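Local atomic coordinates of threonine synthase (Brucella melitensis bv. 1, PDB entry 4F4F), a protein that probably catalyses the pyridoxal-phosphate-dependent conversion of O-phospho-L-homoserine and water to L-threonine and phosphate, the last step of threonine biosynthesis. Residues Leu114-Val119 against Val236-Thr241. Sequence-based numbering, arbitrary orientation.
Sequences LAFKDV and VVYYFT. With PLP (pyridoxal-5'-phosphate), chain C.
Val119 and Tyr238 make the apolar part of this small, buried contact. The methyl CG1 of Val119 lies in the plane of the Tyr238 ring and meets its edge, 4.0 Å from CE2 and equally near CD2. CG of Tyr238 sits between the backbone N and the carbonyl carbon (chi1 52°), aiming the phenol at helix 117-134. Beyond the methyl, the phenol oxygen reaches the Phe116 ring obliquely, OH to CD2 4.1 Å; this is van der Waals contact, and the hydroxyl has its hydrogen bond with Gln235.

The other edge of Phe116 serves the cofactor. The ring planes are about 82° apart, so the phenyl points edge-on at one face of the pyridine; the 3.0 Å from Phe116 CE1 to PLP C4 is doubtfully short. Lys117 CG lies 3.8 Å above the phenyl plane toward the rim, so the two pocket residues also pack on each other.

Lys117 provides the link to the cofactor. Its chain is extended up to a bend at chi4 (64°), which puts NZ at a joined but overlong 1.8 Å from PLP C4A; the bond order is therefore doubtful, though a Schiff base would be expected at this position. NZ also makes a weak hydrogen bond to PLP O3 (2.7 Å). The backbone N atoms of Gly260, Asn261, Phe262 and Asp264, with Thr414 OG1, also hydrogen-bond the cofactor.

In this fold type II PLP enzyme, helix 236-245 meets the segment carrying Lys117 by packing alone, with no hydrogen bond between them. Phe116 touches the cofactor and Lys117 probably carries it, whereas Tyr238, held by Gln235 and apolar packing, abuts the Phe116 ring from the second shell and could fix where that ring lies beside the cofactor face.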
ATOM      1  N   LEU A 114      -8.607  -4.124   8.823  1.00 15.68           N
ATOM      2  CA  LEU A 114      -7.792  -3.592   9.912  1.00 15.60           C
ATOM      3  C   LEU A 114      -6.364  -3.291   9.499  1.00 15.03           C
ATOM      4  O   LEU A 114      -5.434  -3.420  10.290  1.00 14.84           O
ATOM      5  CB  LEU A 114      -7.797  -4.570  11.096  1.00 16.47           C
ATOM      6  CG  LEU A 114      -9.175  -5.095  11.527  1.00 17.23           C
ATOM      7  CD1 LEU A 114      -9.025  -5.984  12.770  1.00 17.95           C
ATOM      8  CD2 LEU A 114     -10.143  -3.956  11.770  1.00 17.24           C
ATOM      9  N   ALA A 115      -6.176  -2.898   8.250  1.00 14.86           N
ATOM     10  CA  ALA A 115      -4.840  -2.600   7.752  1.00 14.65           C
ATOM     11  C   ALA A 115      -4.840  -1.596   6.595  1.00 14.29           C
ATOM     12  O   ALA A 115      -5.807  -1.446   5.866  1.00 13.49           O
ATOM     13  CB  ALA A 115      -4.127  -3.878   7.335  1.00 15.52           C
ATOM     14  N   PHE A 116      -3.719  -0.911   6.461  1.00 14.42           N
ATOM     15  CA  PHE A 116      -3.668   0.308   5.668  1.00 14.91           C
ATOM     16  C   PHE A 116      -3.901   0.066   4.165  1.00 14.41           C
ATOM     17  O   PHE A 116      -4.336   0.985   3.466  1.00 13.29           O
ATOM     18  CB  PHE A 116      -2.344   1.046   5.932  1.00 16.00           C
ATOM     19  CG  PHE A 116      -1.300   0.715   4.951  1.00 17.86           C
ATOM     20  CD1 PHE A 116      -0.595  -0.438   5.066  1.00 19.43           C
ATOM     21  CD2 PHE A 116      -1.070   1.543   3.875  1.00 18.99           C
ATOM     22  CE1 PHE A 116       0.340  -0.763   4.134  1.00 21.38           C
ATOM     23  CE2 PHE A 116      -0.112   1.205   2.932  1.00 20.07           C
ATOM     24  CZ  PHE A 116       0.578   0.057   3.067  1.00 20.20           C
ATOM     25  N   LYS A 117      -3.645  -1.155   3.669  1.00 14.37           N
ATOM     26  CA  LYS A 117      -3.949  -1.463   2.245  1.00 14.65           C
ATOM     27  C   LYS A 117      -5.441  -1.310   1.871  1.00 13.50           C
ATOM     28  O   LYS A 117      -5.775  -1.067   0.711  1.00 13.07           O
ATOM     29  CB  LYS A 117      -3.366  -2.830   1.828  1.00 15.78           C
ATOM     30  CG  LYS A 117      -1.856  -2.792   1.787  1.00 16.97           C
ATOM     31  CD  LYS A 117      -1.247  -4.120   1.367  1.00 18.05           C
ATOM     32  CE  LYS A 117       0.280  -4.106   1.449  1.00 19.43           C
ATOM     33  NZ  LYS A 117       0.767  -3.926   2.827  1.00 20.18           N
ATOM     34  N   ASP A 118      -6.329  -1.331   2.862  1.00 13.07           N
ATOM     35  CA  ASP A 118      -7.731  -1.042   2.630  1.00 12.70           C
ATOM     36  C   ASP A 118      -7.957   0.332   2.008  1.00 12.04           C
ATOM     37  O   ASP A 118      -8.886   0.492   1.234  1.00 11.69           O
ATOM     38  CB  ASP A 118      -8.537  -1.039   3.916  1.00 13.08           C
ATOM     39  CG  ASP A 118      -8.624  -2.397   4.567  1.00 13.73           C
ATOM     40  OD1 ASP A 118      -8.531  -3.433   3.868  1.00 14.13           O
ATOM     41  OD2 ASP A 118      -8.781  -2.427   5.807  1.00 14.00           O
ATOM     42  N   VAL A 119      -7.147   1.319   2.380  1.00 11.47           N
ATOM     43  CA  VAL A 119      -7.387   2.712   1.948  1.00 11.13           C
ATOM     44  C   VAL A 119      -7.334   2.730   0.428  1.00 11.18           C
ATOM     45  O   VAL A 119      -8.273   3.183  -0.210  1.00 10.82           O
ATOM     46  CB  VAL A 119      -6.364   3.725   2.513  1.00 10.98           C
ATOM     47  CG1 VAL A 119      -6.556   5.108   1.855  1.00 10.58           C
ATOM     48  CG2 VAL A 119      -6.440   3.821   4.048  1.00 10.94           C
ATOM     49  N   VAL A 236      -2.372   9.405  -0.992  1.00 11.81           N
ATOM     50  CA  VAL A 236      -2.057  10.838  -0.919  1.00 11.11           C
ATOM     51  C   VAL A 236      -3.025  11.563   0.041  1.00 10.83           C
ATOM     52  O   VAL A 236      -2.629  12.464   0.780  1.00 10.50           O
ATOM     53  CB  VAL A 236      -2.116  11.470  -2.315  1.00 11.13           C
ATOM     54  CG1 VAL A 236      -1.850  12.989  -2.234  1.00 11.09           C
ATOM     55  CG2 VAL A 236      -1.115  10.813  -3.257  1.00 10.74           C
ATOM     56  N   VAL A 237      -4.270  11.092   0.086  1.00 10.62           N
ATOM     57  CA  VAL A 237      -5.316  11.786   0.771  1.00 10.56           C
ATOM     58  C   VAL A 237      -5.025  11.957   2.266  1.00 10.50           C
ATOM     59  O   VAL A 237      -5.194  13.045   2.817  1.00 10.49           O
ATOM     60  CB  VAL A 237      -6.687  11.110   0.556  1.00 10.71           C
ATOM     61  CG1 VAL A 237      -7.765  11.860   1.326  1.00 10.78           C
ATOM     62  CG2 VAL A 237      -7.057  11.088  -0.957  1.00 10.64           C
ATOM     63  N   TYR A 238      -4.623  10.882   2.940  1.00 10.40           N
ATOM     64  CA  TYR A 238      -4.536  10.962   4.388  1.00 10.59           C
ATOM     65  C   TYR A 238      -3.361  11.829   4.868  1.00 10.24           C
ATOM     66  O   TYR A 238      -3.358  12.308   5.998  1.00  9.97           O
ATOM     67  CB  TYR A 238      -4.602   9.620   5.070  1.00 11.11           C
ATOM     68  CG  TYR A 238      -3.647   8.593   4.573  1.00 11.62           C
ATOM     69  CD1 TYR A 238      -2.302   8.686   4.847  1.00 11.78           C
ATOM     70  CD2 TYR A 238      -4.107   7.460   3.934  1.00 12.21           C
ATOM     71  CE1 TYR A 238      -1.419   7.700   4.398  1.00 12.32           C
ATOM     72  CE2 TYR A 238      -3.233   6.483   3.508  1.00 12.58           C
ATOM     73  CZ  TYR A 238      -1.905   6.615   3.736  1.00 12.75           C
ATOM     74  OH  TYR A 238      -1.046   5.596   3.304  1.00 14.48           O
ATOM     75  N   TYR A 239      -2.401  12.066   3.987  1.00  9.83           N
ATOM     76  CA  TYR A 239      -1.373  13.075   4.297  1.00  9.78           C
ATOM     77  C   TYR A 239      -1.993  14.467   4.370  1.00  9.66           C
ATOM     78  O   TYR A 239      -1.772  15.190   5.334  1.00  9.70           O
ATOM     79  CB  TYR A 239      -0.243  13.051   3.290  1.00  9.70           C
ATOM     80  CG  TYR A 239       0.563  11.815   3.391  1.00  9.65           C
ATOM     81  CD1 TYR A 239       1.635  11.738   4.260  1.00  9.77           C
ATOM     82  CD2 TYR A 239       0.270  10.710   2.608  1.00  9.66           C
ATOM     83  CE1 TYR A 239       2.386  10.588   4.349  1.00  9.74           C
ATOM     84  CE2 TYR A 239       0.988   9.533   2.723  1.00  9.72           C
ATOM     85  CZ  TYR A 239       2.067   9.506   3.589  1.00  9.88           C
ATOM     86  OH  TYR A 239       2.825   8.393   3.671  1.00  9.96           O
ATOM     87  N   PHE A 240      -2.854  14.803   3.414  1.00  9.73           N
ATOM     88  CA  PHE A 240      -3.633  16.022   3.510  1.00  9.79           C
ATOM     89  C   PHE A 240      -4.541  16.106   4.746  1.00  9.92           C
ATOM     90  O   PHE A 240      -4.552  17.122   5.454  1.00  9.89           O
ATOM     91  CB  PHE A 240      -4.484  16.243   2.243  1.00  9.97           C
ATOM     92  CG  PHE A 240      -3.693  16.822   1.073  1.00  9.96           C
ATOM     93  CD1 PHE A 240      -2.936  16.001   0.242  1.00  9.83           C
ATOM     94  CD2 PHE A 240      -3.736  18.168   0.793  1.00 10.25           C
ATOM     95  CE1 PHE A 240      -2.244  16.520  -0.839  1.00  9.87           C
ATOM     96  CE2 PHE A 240      -3.015  18.693  -0.262  1.00 10.27           C
ATOM     97  CZ  PHE A 240      -2.279  17.877  -1.082  1.00 10.09           C
ATOM     98  N   THR A 241      -5.327  15.073   4.995  1.00  9.98           N
ATOM     99  CA  THR A 241      -6.312  15.157   6.092  1.00 10.29           C
ATOM    100  C   THR A 241      -5.605  15.263   7.462  1.00 10.36           C
ATOM    101  O   THR A 241      -6.000  16.065   8.320  1.00 10.82           O
ATOM    102  CB  THR A 241      -7.345  14.028   6.034  1.00 10.47           C
ATOM    103  OG1 THR A 241      -6.694  12.739   6.184  1.00 10.29           O
ATOM    104  CG2 THR A 241      -8.158  14.107   4.701  1.00 10.36           C
TER
HETATM  105  N1  PLP C 501       2.795  -2.000   7.405  1.00 27.62           N
HETATM  106  C2  PLP C 501       1.753  -2.879   7.149  1.00 28.25           C
HETATM  107  C2A PLP C 501       0.797  -3.385   8.207  1.00 25.07           C
HETATM  108  C3  PLP C 501       1.526  -3.349   5.752  1.00 28.17           C
HETATM  109  O3  PLP C 501       0.484  -4.217   5.492  1.00 27.53           O
HETATM  110  C4  PLP C 501       2.482  -2.847   4.699  1.00 28.03           C
HETATM  111  C4A PLP C 501       2.364  -3.229   3.258  1.00 29.41           C
HETATM  112  C5  PLP C 501       3.556  -1.898   5.083  1.00 29.49           C
HETATM  113  C6  PLP C 501       3.636  -1.519   6.444  1.00 28.80           C
HETATM  114  C5A PLP C 501       4.498  -1.343   3.995  1.00 30.33           C
HETATM  115  O4P PLP C 501       3.820  -0.510   2.965  1.00 32.53           O
HETATM  116  P   PLP C 501       4.493   0.037   1.567  1.00 30.14           P
HETATM  117  O1P PLP C 501       5.798   0.699   1.983  1.00 31.48           O
HETATM  118  O2P PLP C 501       4.679  -1.221   0.745  1.00 29.36           O
HETATM  119  O3P PLP C 501       3.521   0.998   0.916  1.00 31.51           O